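Local coordinates for protein probable LacI-family transcriptional regulator (Corynebacterium glutamicum ATCC 13032, PDB 3BIL) that probably acts as a DNA-binding transcriptional regulator of the LacI family, with an effector-sensing core that resembles the periplasmic sugar-binding proteins, at residues S191-M194 with D195-T198; D293-V296 with E297-A300. One frame throughout, in Å; residues are numbered along the deposited sequence.

How the contacts relate
Strand 187-190 runs into contact 1, where 191-198 folds a beta turn and opens helix 197-212. About a hundred residues later, strand 291-293 leads into contact 2, where 293-300 makes the corresponding passage into helix 296-308. The two lie in series along the chain, neither nested nor crossed: contact 1 is complete before contact 2 begins. Each closes a short strand-to-helix loop within the periplasmic-binding-protein-like core. Their centres are 19 Å apart, and although the nearest atoms approach to about 6 Å they do not touch. Contact 1 borders the loops carrying R153 and Y225, whereas contact 2 packs against helix 79-94 and strands 163-167 and 322-328.

Contact 1 (S191-M194 with D195-T198); sequences SGPM and DTST
The carbonyl oxygen of P193 faces T196 across a type I beta turn that runs from P193 to T196, with M194 and D195 at its two corners. Two hydrogen bonds converge on this oxygen. The stronger comes from the hydroxyl, with T196 OG1 2.9 Å from P193 O; it approaches at a C=O...O angle of 139°, tilted 27° from the carbonyl plane. The backbone closure of the turn is weak, T196 N lying 3.4 Å from P193 O, so the side chain reinforces a loosely closed turn. With chi1 at 50°, OG1 sits between the backbone N and the carbonyl carbon of T196. From there it also accepts from the backbone N of G199, and the one hydroxyl joins the turn to the start of the helix.

Van der Waals contacts centre on the proline ring, whose carbons meet two side-chain oxygens. Ring atom P193 CG lies 3.7 Å from T196 OG1, and the two side chains pass each other at a slant. D195 brings its OD1 to 3.5 Å from P193 CB. That carboxylate oxygen is hydrogen-bonded to Y225, which also packs on P193, so proline and aspartate share one tyrosine.

Further polar bonds fix the flanks. S191 OG donates to G192 O at 2.8 Å, in the carbonyl plane and on a lone pair. M194 O receives R200 NE from the following helix, while S197 OG is bonded to the backbone N of E154 and links the first turn of the helix to a neighbouring loop.

T196 thus serves as the N-cap of helix 197-212, and the whole is a beta turn leading into a capped helix, at a strand-to-helix connection of the periplasmic-binding-protein-like core.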
loop_
_atom_site.group_PDB
_atom_site.type_symbol
_atom_site.label_atom_id
_atom_site.label_comp_id
_atom_site.label_asym_id
_atom_site.label_seq_id
_atom_site.Cartn_x
_atom_site.Cartn_y
_atom_site.Cartn_z
ATOM N N SER A 191 -0.045 1.673 -21.108
ATOM C CA SER A 191 1.344 1.287 -20.849
ATOM C C SER A 191 1.937 1.850 -19.574
ATOM O O SER A 191 1.394 2.784 -18.945
ATOM C CB SER A 191 2.202 1.742 -22.034
ATOM O OG SER A 191 3.565 1.479 -21.852
ATOM N N GLY A 192 3.054 1.253 -19.194
ATOM C CA GLY A 192 3.914 1.792 -18.162
ATOM C C GLY A 192 5.194 2.371 -18.751
ATOM O O GLY A 192 5.441 2.270 -19.965
ATOM N N PRO A 193 6.027 2.984 -17.888
ATOM C CA PRO A 193 7.269 3.635 -18.308
ATOM C C PRO A 193 8.024 2.774 -19.310
ATOM O O PRO A 193 8.272 1.594 -19.048
ATOM C CB PRO A 193 8.071 3.755 -17.001
ATOM C CG PRO A 193 7.233 3.056 -15.916
ATOM C CD PRO A 193 5.836 3.055 -16.430
ATOM N N MET A 194 8.381 3.350 -20.450
ATOM C CA MET A 194 9.081 2.587 -21.485
ATOM C C MET A 194 10.571 2.410 -21.201
ATOM O O MET A 194 11.283 1.720 -21.945
ATOM C CB MET A 194 8.793 3.163 -22.869
ATOM C CG MET A 194 7.323 2.913 -23.305
ATOM S SD MET A 194 6.984 1.151 -23.542
ATOM C CE MET A 194 8.155 0.822 -24.863
ATOM N N ASP A 195 11.018 3.020 -20.103
ATOM C CA ASP A 195 12.388 2.861 -19.602
ATOM C C ASP A 195 12.557 1.674 -18.622
ATOM O O ASP A 195 13.631 1.490 -18.033
ATOM C CB ASP A 195 12.865 4.165 -18.946
ATOM C CG ASP A 195 11.996 4.578 -17.761
ATOM O OD1 ASP A 195 11.606 3.694 -16.966
ATOM O OD2 ASP A 195 11.701 5.787 -17.619
ATOM N N THR A 196 11.493 0.888 -18.439
ATOM C CA THR A 196 11.560 -0.337 -17.626
ATOM C C THR A 196 11.413 -1.570 -18.511
ATOM O O THR A 196 10.687 -1.548 -19.508
ATOM C CB THR A 196 10.543 -0.334 -16.420
ATOM O OG1 THR A 196 9.216 0.021 -16.853
ATOM C CG2 THR A 196 10.977 0.668 -15.384
ATOM N N SER A 197 12.122 -2.639 -18.177
ATOM C CA SER A 197 11.990 -3.886 -18.912
ATOM C C SER A 197 10.525 -4.321 -18.844
ATOM O O SER A 197 9.941 -4.831 -19.799
ATOM C CB SER A 197 12.912 -4.952 -18.310
ATOM O OG SER A 197 12.782 -5.007 -16.893
ATOM N N THR A 198 9.956 -4.086 -17.681
ATOM C CA THR A 198 8.557 -4.273 -17.380
ATOM C C THR A 198 7.656 -3.538 -18.394
ATOM O O THR A 198 6.848 -4.164 -19.105
ATOM C CB THR A 198 8.384 -3.895 -15.881
ATOM O OG1 THR A 198 8.428 -5.098 -15.103
ATOM C CG2 THR A 198 7.143 -3.078 -15.575
#

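Contact 2 (D293-V296 with E297-A300); sequences DQNV and EQLA
Q298 reaches N295 through a chain that has CG anti to its backbone N (chi1 -155°) and stays extended beyond CG, which brings its amide up to that of N295. The contact lies at a strand-to-helix junction of the periplasmic-binding-protein-like core, between strand 291-293 and helix 296-308, and N295 is the N-cap residue of that helix. Just before it the geometry fits an Asx turn, D293 OD1 accepting from the backbone N of N295, although this bond is suspiciously short.

The hydrogen bond between the two side-chain amides is weak, with Q298 NE2 3.1 Å from N295 OD1 and an N-H...O angle of 140°. The two amide planes stand 75° apart, so the groups meet crosswise and do not stack. N295 OD1 also rests against the aliphatic part of its partner, Q298 CB being 3.2 Å away. At the other end of that amide, Q298 OE1 takes a weak bond from R302.

Backbone bonds open the helix. N295 O receives weak bonds from the N atoms of both Q298 and L299, a divided grip at the first turn, after which A300 N donates to V296 O at 3.0 Å in a helical bond of full strength.

L299 packs on I323, A164 and S166, and V296 touches Y80 and M84 of helix 79-94. Q294 reaches beyond the junction, its OE1 bonded to S166 OG and its NE2 weakly to D277. The leucine also touches the incoming loop: L299 CD1 lies 3.4 Å from Q294 O, a methyl against the carbonyl oxygen just before the N-cap residue.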
loop_
_atom_site.group_PDB
_atom_site.type_symbol
_atom_site.label_atom_id
_atom_site.label_comp_id
_atom_site.label_asym_id
_atom_site.label_seq_id
_atom_site.Cartn_x
_atom_site.Cartn_y
_atom_site.Cartn_z
ATOM N N ASP A 293 -2.490 -11.474 -12.259
ATOM C CA ASP A 293 -1.749 -11.677 -11.044
ATOM C C ASP A 293 -0.325 -12.092 -11.409
ATOM O O ASP A 293 -0.104 -12.866 -12.325
ATOM C CB ASP A 293 -2.473 -12.711 -10.159
ATOM C CG ASP A 293 -1.608 -13.244 -8.997
ATOM O OD1 ASP A 293 -0.575 -12.654 -8.657
ATOM O OD2 ASP A 293 -1.958 -14.273 -8.405
ATOM N N GLN A 294 0.639 -11.563 -10.693
ATOM C CA GLN A 294 2.020 -11.863 -10.939
ATOM C C GLN A 294 2.624 -12.758 -9.913
ATOM O O GLN A 294 3.821 -13.075 -9.995
ATOM C CB GLN A 294 2.798 -10.588 -10.852
ATOM C CG GLN A 294 2.967 -9.936 -12.142
ATOM C CD GLN A 294 3.746 -8.727 -11.932
ATOM O OE1 GLN A 294 4.974 -8.750 -12.049
ATOM N NE2 GLN A 294 3.070 -7.662 -11.507
ATOM N N ASN A 295 1.832 -13.118 -8.917
ATOM C CA ASN A 295 2.253 -14.061 -7.919
ATOM C C ASN A 295 3.499 -13.611 -7.153
ATOM O O ASN A 295 4.520 -14.301 -7.152
ATOM C CB ASN A 295 2.451 -15.438 -8.565
ATOM C CG ASN A 295 2.009 -16.548 -7.659
ATOM O OD1 ASN A 295 2.718 -16.921 -6.709
ATOM N ND2 ASN A 295 0.793 -17.051 -7.903
ATOM N N VAL A 296 3.377 -12.467 -6.478
ATOM C CA VAL A 296 4.475 -11.817 -5.754
ATOM C C VAL A 296 5.139 -12.743 -4.777
ATOM O O VAL A 296 6.351 -12.656 -4.592
ATOM C CB VAL A 296 4.011 -10.627 -4.883
ATOM C CG1 VAL A 296 4.962 -9.486 -5.043
ATOM C CG2 VAL A 296 2.623 -10.212 -5.233
ATOM N N GLU A 297 4.334 -13.590 -4.130
ATOM C CA GLU A 297 4.814 -14.503 -3.070
ATOM C C GLU A 297 5.899 -15.465 -3.585
ATOM O O GLU A 297 6.945 -15.649 -2.955
ATOM C CB GLU A 297 3.631 -15.253 -2.409
ATOM C CG GLU A 297 3.998 -16.092 -1.155
ATOM C CD GLU A 297 2.799 -16.431 -0.209
ATOM O OE1 GLU A 297 3.017 -17.188 0.779
ATOM O OE2 GLU A 297 1.654 -15.955 -0.444
ATOM N N GLN A 298 5.655 -16.033 -4.761
ATOM C CA GLN A 298 6.550 -16.981 -5.379
ATOM C C GLN A 298 7.833 -16.314 -5.882
ATOM O O GLN A 298 8.887 -16.917 -5.838
ATOM C CB GLN A 298 5.815 -17.634 -6.530
ATOM C CG GLN A 298 6.296 -19.001 -6.939
ATOM C CD GLN A 298 5.475 -19.522 -8.097
ATOM O OE1 GLN A 298 6.009 -20.100 -9.053
ATOM N NE2 GLN A 298 4.152 -19.282 -8.039
ATOM N N LEU A 299 7.729 -15.076 -6.370
ATOM C CA LEU A 299 8.890 -14.343 -6.845
ATOM C C LEU A 299 9.837 -14.011 -5.720
ATOM O O LEU A 299 11.053 -14.149 -5.877
ATOM C CB LEU A 299 8.468 -13.056 -7.519
ATOM C CG LEU A 299 8.313 -13.324 -9.000
ATOM C CD1 LEU A 299 7.194 -12.466 -9.625
ATOM C CD2 LEU A 299 9.674 -13.116 -9.648
ATOM N N ALA A 300 9.264 -13.553 -4.605
ATOM C CA ALA A 300 9.976 -13.312 -3.362
ATOM C C ALA A 300 10.589 -14.603 -2.743
ATOM O O ALA A 300 11.755 -14.580 -2.325
ATOM C CB ALA A 300 9.062 -12.613 -2.367
#